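Local structure of histidine acid phosphatase (Hafnia alvei, 4ARU) at residues A[166-169]-A[170-174]; A[221-224]-A[225-229]; A[241-244]-A[245-249]. The protein belongs to branch 2 of the histidine phosphatase superfamily, enzymes that pair a mixed alpha/beta domain with a largely helical one. All coordinates share one frame; numbering follows the deposited sequence.

Contact 1: A[166-169]-A[170-174]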
ATOM      1  N   ALA A 166     -15.925  19.275   5.366  1.00  8.84           N
ATOM      2  CA  ALA A 166     -16.056  20.407   6.290  1.00  9.35           C
ATOM      3  C   ALA A 166     -14.995  20.352   7.381  1.00  9.35           C
ATOM      4  O   ALA A 166     -14.432  21.365   7.738  1.00  9.65           O
ATOM      5  CB  ALA A 166     -17.441  20.461   6.901  1.00 10.24           C
ATOM      6  N   LEU A 167     -14.696  19.140   7.846  1.00  9.11           N
ATOM      7  CA  LEU A 167     -13.620  18.996   8.838  1.00  9.07           C
ATOM      8  C   LEU A 167     -12.273  19.367   8.238  1.00  8.56           C
ATOM      9  O   LEU A 167     -11.482  20.069   8.853  1.00  9.16           O
ATOM     10  CB  LEU A 167     -13.569  17.582   9.396  1.00  8.89           C
ATOM     11  CG  LEU A 167     -12.435  17.247  10.367  1.00  8.99           C
ATOM     12  CD1 LEU A 167     -12.534  18.100  11.611  1.00  9.63           C
ATOM     13  CD2 LEU A 167     -12.482  15.770  10.702  1.00  8.84           C
ATOM     14  N   MET A 168     -12.021  18.918   7.025  1.00  8.29           N
ATOM     15  CA  MET A 168     -10.753  19.270   6.360  1.00  8.06           C
ATOM     16  C   MET A 168     -10.659  20.807   6.269  1.00  8.40           C
ATOM     17  O   MET A 168      -9.607  21.400   6.524  1.00  8.11           O
ATOM     18  CB  MET A 168     -10.647  18.657   4.964  1.00  8.01           C
ATOM     19  CG  MET A 168      -9.359  19.002   4.227  1.00  8.20           C
ATOM     20  SD  MET A 168      -7.805  18.591   5.089  1.00  8.60           S
ATOM     21  CE  MET A 168      -7.678  16.855   4.808  1.00  7.84           C
ATOM     22  N   SER A 169     -11.729  21.441   5.829  1.00  8.73           N
ATOM     23  CA  SER A 169     -11.759  22.913   5.780  1.00  9.38           C
ATOM     24  C   SER A 169     -11.377  23.579   7.087  1.00 10.04           C
ATOM     25  O   SER A 169     -10.550  24.481   7.099  1.00 10.17           O
ATOM     26  CB  SER A 169     -13.138  23.377   5.291  1.00  9.89           C
ATOM     27  OG  SER A 169     -13.202  24.786   5.159  1.00 10.70           O
ATOM     28  N   SER A 170     -11.917  23.060   8.197  1.00 10.22           N
ATOM     29  CA  SER A 170     -11.659  23.643   9.500  0.50 11.13           C
ATOM     30  C   SER A 170     -10.208  23.400   9.940  1.00 10.64           C
ATOM     31  O   SER A 170      -9.600  24.301  10.504  1.00 11.33           O
ATOM     32  CB  SER A 170     -12.695  23.138  10.538  0.50 11.94           C
ATOM     33  OG  SER A 170     -12.516  21.782  10.862  0.50 12.30           O
ATOM     34  N   VAL A 171      -9.676  22.218   9.674  1.00  9.87           N
ATOM     35  CA  VAL A 171      -8.281  21.894  10.012  1.00  9.76           C
ATOM     36  C   VAL A 171      -7.307  22.808   9.250  1.00 10.08           C
ATOM     37  O   VAL A 171      -6.318  23.277   9.820  1.00 10.49           O
ATOM     38  CB  VAL A 171      -7.994  20.412   9.691  1.00  9.38           C
ATOM     39  CG1 VAL A 171      -6.497  20.109   9.679  1.00  9.38           C
ATOM     40  CG2 VAL A 171      -8.759  19.510  10.652  1.00  9.42           C
ATOM     41  N   LEU A 172      -7.611  23.071   7.985  1.00  9.85           N
ATOM     42  CA  LEU A 172      -6.831  23.988   7.174  1.00 10.36           C
ATOM     43  C   LEU A 172      -7.045  25.442   7.517  1.00 11.43           C
ATOM     44  O   LEU A 172      -6.209  26.273   7.165  1.00 11.55           O
ATOM     45  CB  LEU A 172      -7.219  23.814   5.676  1.00 10.05           C
ATOM     46  CG  LEU A 172      -6.872  22.458   5.095  1.00  9.50           C
ATOM     47  CD1 LEU A 172      -7.524  22.399   3.742  1.00  9.55           C
ATOM     48  CD2 LEU A 172      -5.364  22.245   4.994  1.00  9.61           C
ATOM     49  N   ASP A 173      -8.155  25.810   8.177  1.00 12.14           N
ATOM     50  CA  ASP A 173      -8.605  27.219   8.168  1.00 13.76           C
ATOM     51  C   ASP A 173      -8.740  27.750   6.761  1.00 13.11           C
ATOM     52  O   ASP A 173      -8.396  28.891   6.441  1.00 12.84           O
ATOM     53  CB  ASP A 173      -7.700  28.097   9.042  1.00 15.94           C
ATOM     54  CG  ASP A 173      -7.857  27.770  10.522  1.00 18.93           C
ATOM     55  OD1 ASP A 173      -8.943  28.086  11.032  1.00 22.49           O
ATOM     56  OD2 ASP A 173      -6.944  27.204  11.193  1.00 22.23           O
ATOM     57  N   PHE A 174      -9.314  26.890   5.905  1.00 11.63           N
ATOM     58  CA  PHE A 174      -9.501  27.200   4.490  1.00 11.57           C
ATOM     59  C   PHE A 174     -10.149  28.566   4.226  1.00 12.36           C
ATOM     60  O   PHE A 174      -9.732  29.289   3.325  1.00 12.80           O
ATOM     61  CB  PHE A 174     -10.249  26.045   3.783  1.00 11.04           C
ATOM     62  CG  PHE A 174     -10.613  26.337   2.330  1.00 11.31           C
ATOM     63  CD1 PHE A 174      -9.649  26.287   1.320  1.00 11.07           C
ATOM     64  CD2 PHE A 174     -11.912  26.613   1.976  1.00 11.55           C
ATOM     65  CE1 PHE A 174     -10.006  26.543   0.009  1.00 11.52           C
ATOM     66  CE2 PHE A 174     -12.260  26.867   0.660  1.00 11.84           C
ATOM     67  CZ  PHE A 174     -11.305  26.818  -0.317  1.00 11.88           C
TER

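Contact 2: A[221-224]-A[225-229]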
ATOM      1  N   ALA A 221      -4.864  14.708   3.878  1.00  6.26           N
ATOM      2  CA  ALA A 221      -5.080  13.839   5.020  1.00  6.27           C
ATOM      3  C   ALA A 221      -3.939  12.854   5.220  1.00  6.13           C
ATOM      4  O   ALA A 221      -3.515  12.623   6.353  1.00  6.62           O
ATOM      5  CB  ALA A 221      -6.392  13.061   4.877  1.00  6.19           C
ATOM      6  N   GLU A 222      -3.441  12.307   4.124  1.00  6.05           N
ATOM      7  CA  GLU A 222      -2.291  11.426   4.207  1.00  6.46           C
ATOM      8  C   GLU A 222      -1.036  12.174   4.689  1.00  6.62           C
ATOM      9  O   GLU A 222      -0.233  11.621   5.482  1.00  6.96           O
ATOM     10  CB  GLU A 222      -2.080  10.715   2.854  1.00  6.77           C
ATOM     11  CG  GLU A 222      -0.861   9.855   2.784  1.00  7.85           C
ATOM     12  CD  GLU A 222      -0.945   8.564   3.575  1.00  8.45           C
ATOM     13  OE1 GLU A 222      -2.078   8.130   3.976  1.00  8.21           O
ATOM     14  OE2 GLU A 222       0.128   7.965   3.816  1.00  9.45           O
ATOM     15  N   ILE A 223      -0.863  13.413   4.255  1.00  6.36           N
ATOM     16  CA  ILE A 223       0.280  14.187   4.745  1.00  6.60           C
ATOM     17  C   ILE A 223       0.188  14.370   6.271  1.00  6.72           C
ATOM     18  O   ILE A 223       1.192  14.256   6.980  1.00  7.07           O
ATOM     19  CB  ILE A 223       0.460  15.529   3.995  1.00  6.77           C
ATOM     20  CG1 ILE A 223       0.877  15.189   2.555  1.00  7.10           C
ATOM     21  CG2 ILE A 223       1.403  16.455   4.768  1.00  7.41           C
ATOM     22  CD1 ILE A 223       0.817  16.366   1.622  1.00  7.49           C
ATOM     23  N   PHE A 224      -0.997  14.671   6.817  1.00  6.46           N
ATOM     24  CA  PHE A 224      -1.118  14.807   8.252  1.00  6.76           C
ATOM     25  C   PHE A 224      -0.755  13.495   8.947  1.00  6.72           C
ATOM     26  O   PHE A 224      -0.071  13.509   9.957  1.00  7.02           O
ATOM     27  CB  PHE A 224      -2.539  15.215   8.642  1.00  6.87           C
ATOM     28  CG  PHE A 224      -2.994  16.538   8.073  1.00  7.17           C
ATOM     29  CD1 PHE A 224      -2.138  17.598   7.828  1.00  7.66           C
ATOM     30  CD2 PHE A 224      -4.327  16.727   7.819  1.00  7.57           C
ATOM     31  CE1 PHE A 224      -2.604  18.808   7.323  1.00  8.12           C
ATOM     32  CE2 PHE A 224      -4.808  17.945   7.311  1.00  7.88           C
ATOM     33  CZ  PHE A 224      -3.953  18.970   7.059  1.00  8.00           C
ATOM     34  N   LEU A 225      -1.216  12.375   8.404  1.00  6.58           N
ATOM     35  CA  LEU A 225      -0.898  11.091   9.003  1.00  7.02           C
ATOM     36  C   LEU A 225       0.627  10.872   8.984  1.00  7.00           C
ATOM     37  O   LEU A 225       1.211  10.345   9.934  1.00  7.17           O
ATOM     38  CB  LEU A 225      -1.588   9.989   8.220  1.00  7.69           C
ATOM     39  CG  LEU A 225      -1.402   8.601   8.863  1.00  8.83           C
ATOM     40  CD1 LEU A 225      -2.734   7.923   8.947  1.00  9.55           C
ATOM     41  CD2 LEU A 225      -0.384   7.739   8.172  1.00  9.77           C
ATOM     42  N   LEU A 226       1.241  11.239   7.870  1.00  6.57           N
ATOM     43  CA  LEU A 226       2.699  11.132   7.752  1.00  6.76           C
ATOM     44  C   LEU A 226       3.421  12.011   8.761  1.00  6.87           C
ATOM     45  O   LEU A 226       4.378  11.580   9.378  1.00  6.74           O
ATOM     46  CB  LEU A 226       3.204  11.396   6.339  1.00  7.40           C
ATOM     47  CG  LEU A 226       2.793  10.385   5.274  1.00  7.65           C
ATOM     48  CD1 LEU A 226       3.050  10.859   3.829  1.00  7.96           C
ATOM     49  CD2 LEU A 226       3.529   9.089   5.505  1.00  8.74           C
ATOM     50  N   GLU A 227       2.933  13.231   8.968  1.00  6.66           N
ATOM     51  CA  GLU A 227       3.528  14.129   9.954  1.00  7.20           C
ATOM     52  C   GLU A 227       3.483  13.472  11.349  1.00  7.39           C
ATOM     53  O   GLU A 227       4.415  13.525  12.121  1.00  7.91           O
ATOM     54  CB  GLU A 227       2.759  15.435  10.043  1.00  7.44           C
ATOM     55  CG  GLU A 227       2.893  16.342   8.805  1.00  7.46           C
ATOM     56  CD  GLU A 227       1.988  17.553   8.864  1.00  7.76           C
ATOM     57  OE1 GLU A 227       1.197  17.636   9.818  1.00  8.30           O
ATOM     58  OE2 GLU A 227       2.083  18.437   7.973  1.00  7.68           O
ATOM     59  N   HIS A 228       2.339  12.870  11.635  1.00  7.47           N
ATOM     60  CA  HIS A 228       2.137  12.195  12.895  1.00  7.60           C
ATOM     61  C   HIS A 228       3.038  10.977  13.085  1.00  7.57           C
ATOM     62  O   HIS A 228       3.660  10.782  14.129  1.00  8.27           O
ATOM     63  CB  HIS A 228       0.665  11.827  13.035  1.00  7.92           C
ATOM     64  CG  HIS A 228       0.280  11.320  14.395  1.00  9.16           C
ATOM     65  ND1 HIS A 228       0.013  12.155  15.460  1.00 10.45           N
ATOM     66  CD2 HIS A 228       0.116  10.055  14.850  1.00  9.73           C
ATOM     67  CE1 HIS A 228      -0.343  11.414  16.507  1.00 10.83           C
ATOM     68  NE2 HIS A 228      -0.248  10.144  16.173  1.00 10.88           N
ATOM     69  N   ALA A 229       3.131  10.200  12.023  1.00  6.77           N
ATOM     70  CA  ALA A 229       3.992   9.023  12.029  1.00  6.84           C
ATOM     71  C   ALA A 229       5.479   9.368  12.110  1.00  7.27           C
ATOM     72  O   ALA A 229       6.263   8.589  12.655  1.00  7.88           O
ATOM     73  CB  ALA A 229       3.730   8.238  10.781  1.00  6.29           C
TER

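Contact 3: A[241-244]-A[245-249]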
ATOM      1  N   HIS A 241      -7.453  16.487  16.988  1.00 15.54           N
ATOM      2  CA  HIS A 241      -7.501  16.241  18.432  1.00 17.18           C
ATOM      3  C   HIS A 241      -8.010  14.843  18.788  1.00 16.74           C
ATOM      4  O   HIS A 241      -7.656  14.330  19.871  1.00 18.38           O
ATOM      5  CB  HIS A 241      -8.389  17.274  19.145  1.00 19.14           C
ATOM      6  CG  HIS A 241      -7.862  18.669  19.064  1.00 21.01           C
ATOM      7  ND1 HIS A 241      -8.250  19.545  18.079  1.00 22.15           N
ATOM      8  CD2 HIS A 241      -6.958  19.328  19.824  1.00 23.15           C
ATOM      9  CE1 HIS A 241      -7.606  20.687  18.228  1.00 22.74           C
ATOM     10  NE2 HIS A 241      -6.817  20.583  19.281  1.00 24.15           N
ATOM     11  N   THR A 242      -8.816  14.229  17.917  1.00 14.84           N
ATOM     12  CA  THR A 242      -9.518  13.000  18.290  1.00 13.95           C
ATOM     13  C   THR A 242      -9.423  11.907  17.240  1.00 12.54           C
ATOM     14  O   THR A 242      -9.138  12.117  16.072  1.00 11.31           O
ATOM     15  CB  THR A 242     -11.002  13.250  18.519  1.00 14.53           C
ATOM     16  OG1 THR A 242     -11.618  13.493  17.265  1.00 13.19           O
ATOM     17  CG2 THR A 242     -11.251  14.429  19.443  1.00 15.92           C
ATOM     18  N   GLU A 243      -9.628  10.683  17.699  1.00 12.71           N
ATOM     19  CA  GLU A 243      -9.709   9.543  16.824  1.00 11.99           C
ATOM     20  C   GLU A 243     -10.783   9.701  15.739  1.00 10.95           C
ATOM     21  O   GLU A 243     -10.567   9.381  14.573  1.00  9.89           O
ATOM     22  CB  GLU A 243     -10.011   8.326  17.686  1.00 13.62           C
ATOM     23  CG  GLU A 243     -10.427   7.052  16.968  1.00 14.75           C
ATOM     24  CD  GLU A 243     -10.891   5.975  17.921  1.00 16.70           C
ATOM     25  OE1 GLU A 243     -12.121   5.911  18.353  1.00 16.45           O
ATOM     26  OE2 GLU A 243      -9.948   5.256  18.352  1.00 18.61           O
ATOM     27  N   GLN A 244     -11.940  10.229  16.147  1.00 11.32           N
ATOM     28  CA  GLN A 244     -13.034  10.470  15.206  1.00 11.15           C
ATOM     29  C   GLN A 244     -12.586  11.409  14.106  1.00 10.09           C
ATOM     30  O   GLN A 244     -12.903  11.215  12.946  1.00  8.94           O
ATOM     31  CB  GLN A 244     -14.258  11.039  15.945  1.00 12.92           C
ATOM     32  CG  GLN A 244     -15.500  11.251  15.040  1.00 13.99           C
ATOM     33  CD  GLN A 244     -15.505  12.529  14.206  1.00 14.52           C
ATOM     34  OE1 GLN A 244     -14.976  13.575  14.592  1.00 15.95           O
ATOM     35  NE2 GLN A 244     -16.073  12.428  13.023  1.00 15.91           N
ATOM     36  N   GLN A 245     -11.808  12.420  14.445  1.00  9.87           N
ATOM     37  CA  GLN A 245     -11.320  13.355  13.408  1.00  9.41           C
ATOM     38  C   GLN A 245     -10.333  12.675  12.491  1.00  8.43           C
ATOM     39  O   GLN A 245     -10.433  12.830  11.302  1.00  7.85           O
ATOM     40  CB  GLN A 245     -10.695  14.575  14.061  1.00 10.31           C
ATOM     41  CG  GLN A 245     -11.722  15.494  14.689  1.00 11.77           C
ATOM     42  CD  GLN A 245     -11.075  16.572  15.537  1.00 13.56           C
ATOM     43  OE1 GLN A 245      -9.961  16.424  16.042  1.00 14.63           O
ATOM     44  NE2 GLN A 245     -11.808  17.642  15.738  1.00 15.57           N
ATOM     45  N   TRP A 246      -9.380  11.918  13.027  1.00  8.34           N
ATOM     46  CA  TRP A 246      -8.483  11.158  12.181  1.00  8.04           C
ATOM     47  C   TRP A 246      -9.272  10.267  11.243  1.00  8.01           C
ATOM     48  O   TRP A 246      -8.958  10.194  10.052  1.00  7.57           O
ATOM     49  CB  TRP A 246      -7.543  10.266  13.004  1.00  8.18           C
ATOM     50  CG  TRP A 246      -6.320  10.952  13.536  1.00  8.60           C
ATOM     51  CD1 TRP A 246      -6.030  11.175  14.815  1.00  9.34           C
ATOM     52  CD2 TRP A 246      -5.241  11.464  12.779  1.00  8.28           C
ATOM     53  NE1 TRP A 246      -4.819  11.840  14.934  1.00  9.45           N
ATOM     54  CE2 TRP A 246      -4.314  12.036  13.683  1.00  8.75           C
ATOM     55  CE3 TRP A 246      -4.979  11.500  11.428  1.00  8.00           C
ATOM     56  CZ2 TRP A 246      -3.110  12.626  13.261  1.00  8.48           C
ATOM     57  CZ3 TRP A 246      -3.804  12.112  10.978  1.00  7.91           C
ATOM     58  CH2 TRP A 246      -2.895  12.676  11.905  1.00  8.18           C
ATOM     59  N   ASN A 247     -10.277   9.568  11.763  1.00  8.37           N
ATOM     60  CA  ASN A 247     -11.025   8.655  10.898  1.00  8.97           C
ATOM     61  C   ASN A 247     -11.765   9.393   9.832  1.00  8.61           C
ATOM     62  O   ASN A 247     -11.814   8.917   8.701  1.00  8.60           O
ATOM     63  CB  ASN A 247     -11.996   7.778  11.712  1.00 10.15           C
ATOM     64  CG  ASN A 247     -11.289   6.783  12.631  1.00 11.49           C
ATOM     65  OD1 ASN A 247     -10.113   6.486  12.454  1.00 13.84           O
ATOM     66  ND2 ASN A 247     -11.988   6.309  13.619  1.00 12.71           N
ATOM     67  N   SER A 248     -12.334  10.536  10.163  1.00  8.84           N
ATOM     68  CA  SER A 248     -13.125  11.298   9.214  1.00  9.16           C
ATOM     69  C   SER A 248     -12.232  11.840   8.107  1.00  8.76           C
ATOM     70  O   SER A 248     -12.582  11.784   6.928  1.00  9.15           O
ATOM     71  CB  SER A 248     -13.840  12.441   9.957  1.00  9.96           C
ATOM     72  OG  SER A 248     -14.524  13.276   9.017  1.00 10.48           O
ATOM     73  N   LEU A 249     -11.046  12.331   8.432  1.00  8.42           N
ATOM     74  CA  LEU A 249     -10.152  12.829   7.385  1.00  8.10           C
ATOM     75  C   LEU A 249      -9.625  11.704   6.489  1.00  7.34           C
ATOM     76  O   LEU A 249      -9.578  11.805   5.243  1.00  6.72           O
ATOM     77  CB  LEU A 249      -8.976  13.554   8.014  1.00  8.35           C
ATOM     78  CG  LEU A 249      -9.306  14.806   8.812  1.00  9.12           C
ATOM     79  CD1 LEU A 249      -8.100  15.322   9.636  1.00 10.07           C
ATOM     80  CD2 LEU A 249      -9.884  15.892   7.890  1.00  9.72           C
TER
HETATM   81  O   HOH W   1     -16.624  13.960  10.437  0.50 14.50           O

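Contact 1: A[166-169]-A[170-174]
Val171 N donates to Leu167 O at 2.9 Å across the last turns of helix 162-172, arriving nearly head-on to the carbonyl. In the conformer of Ser170 modelled here, one of two, the hydroxyl also donates to this acceptor, with Ser170 OG 2.8 Å from Leu167 O. It comes in from the side, at a C=O...OG angle of 118°. In that conformer chi1 of 70° sets OG between its own N and carbonyl carbon, folded back over the preceding turn. A small hydroxyl side chain suits this exposed site, as it can turn to its own helix for a partner.

The helix ends in a Schellman motif. Phe174 N bonds back to Ser169 O at 3.0 Å, Asp173 N bonds to Ser170 O, and Asp173 is the C-prime residue with positive phi (54°). Its carboxylate leaves the helix to accept from His37 NE2.

Apolar side chains meet one turn apart. Met168 CG lies 3.9 Å from Leu172 CD1, and the bend at chi2 lays the sulfur beside the same leucine, with Met168 SD 4.0 Å from Leu172 CG. Leu167 CD1 approaches Val171 CG2 at 4.1 Å. These flexible and branched side chains fill the boundary with helices 213-229 and 243-262, while Phe174 turns its ring edge-to-face with Phe191.

Contact 2: A[221-224]-A[225-229]
Ala221 O, Glu222 O, Ile223 O and Phe224 O receive the amides of Leu225, Leu226, Glu227 and His228 in turn, a regular alpha-helical ladder near the C-terminal end of helix 213-229. The bond from Leu226 N to Glu222 O is 2.8 Å, with an angle of 159° at the hydrogen, and the other three are similarly straight.

Side chains one turn apart lean on each other along this ladder. Glu222 is bent at chi2 (72°), which brings its carboxylate alongside Leu226, with Glu222 OE2 3.9 Å from Leu226 CG. Leu226 thus packs against the carboxylate of a buried glutamate that is paired with Arg18. Glu227 runs extended beyond CG beside Phe224, pointing the same way, its carboxylate plane turned 55° from the ring. Glu227 OE1 comes within 3.9 Å of Phe224 CD1, and the amide of Ala236 gives this oxygen a hydrogen bond. The other oxygen, Glu227 OE2, rests 3.8 Å from the methyl Ile223 CG2.

Phe224 suits its place because a broad flat ring can touch Met168, Val171 and Leu172 of helix 162-172 at once. His228 stacks on the ring of His363 and meets Trp246 edge-to-face. The salt bridge from Glu222 OE2 to Arg18 ties this helix to the RHGxRxP signature of the histidine acid phosphatases, in which Arg18 is the first arginine and Arg22, touched by Leu226, the second.

Contact 3: A[241-244]-A[245-249]
Gln245 OE1 is gripped by two backbone amides from the loop that leads into helix 243-262. His241 N lies 2.7 Å from Gln245 OE1 and points nearly down the amide carbonyl, with a C=O...N angle of 171°. Thr242 N is 3.1 Å from the same Gln245 OE1, but it stands above the carbonyl plane and its N-H is less straight, at 138°. Glutamine has the length for this: its chain runs extended beyond CG and back along the helix start, reaching the amides that precede the first turn.

The return bond comes from Gln245 N, which donates to Thr242 OG1 at 3.0 Å. Thr242 can accept because chi1 of 72° holds OG1 between its own N and carbonyl carbon, over the open end of the helix. Its carbonyl O then takes the amide of Trp246.

Farther along, a bend at chi2 turns the Gln244 amide toward Ser248, one turn on, and a water joins the two, accepting from Gln244 NE2 at 3.1 Å and lying 2.6 Å from Ser248 OG. Serine suits this buried place, being small enough to lie against Leu167 of helix 162-172 while its hydroxyl bonds with Ser164 OG. On the exposed flank, Glu243 and Asn247 run alongside each other and touch through a methylene, Glu243 CG, 3.8 Å from Asn247 ND2. The reciprocal bonds of Thr242 and Gln245 form a capping box, with threonine as N-cap of the helix.

The three contacts sit on three helices that pack against one another. Contact 2 is the buried one, contact 1 is partly buried at a helix end, and contact 3 lies at the surface. Phe224 of contact 2 meets contact 1 through Val171 and Met168, Leu167 of contact 1 rests on Gln245 and Ser248 of contact 3, and Trp246 of contact 3 packs against Leu225 and His228. The chemistry follows place: contact 1 closes the C-terminal end of its helix with a Schellman motif, and contact 3 starts its helix with a capping box, whereas contact 2 is continuous helix whose buried carboxylates rely on partners from other parts of the chain.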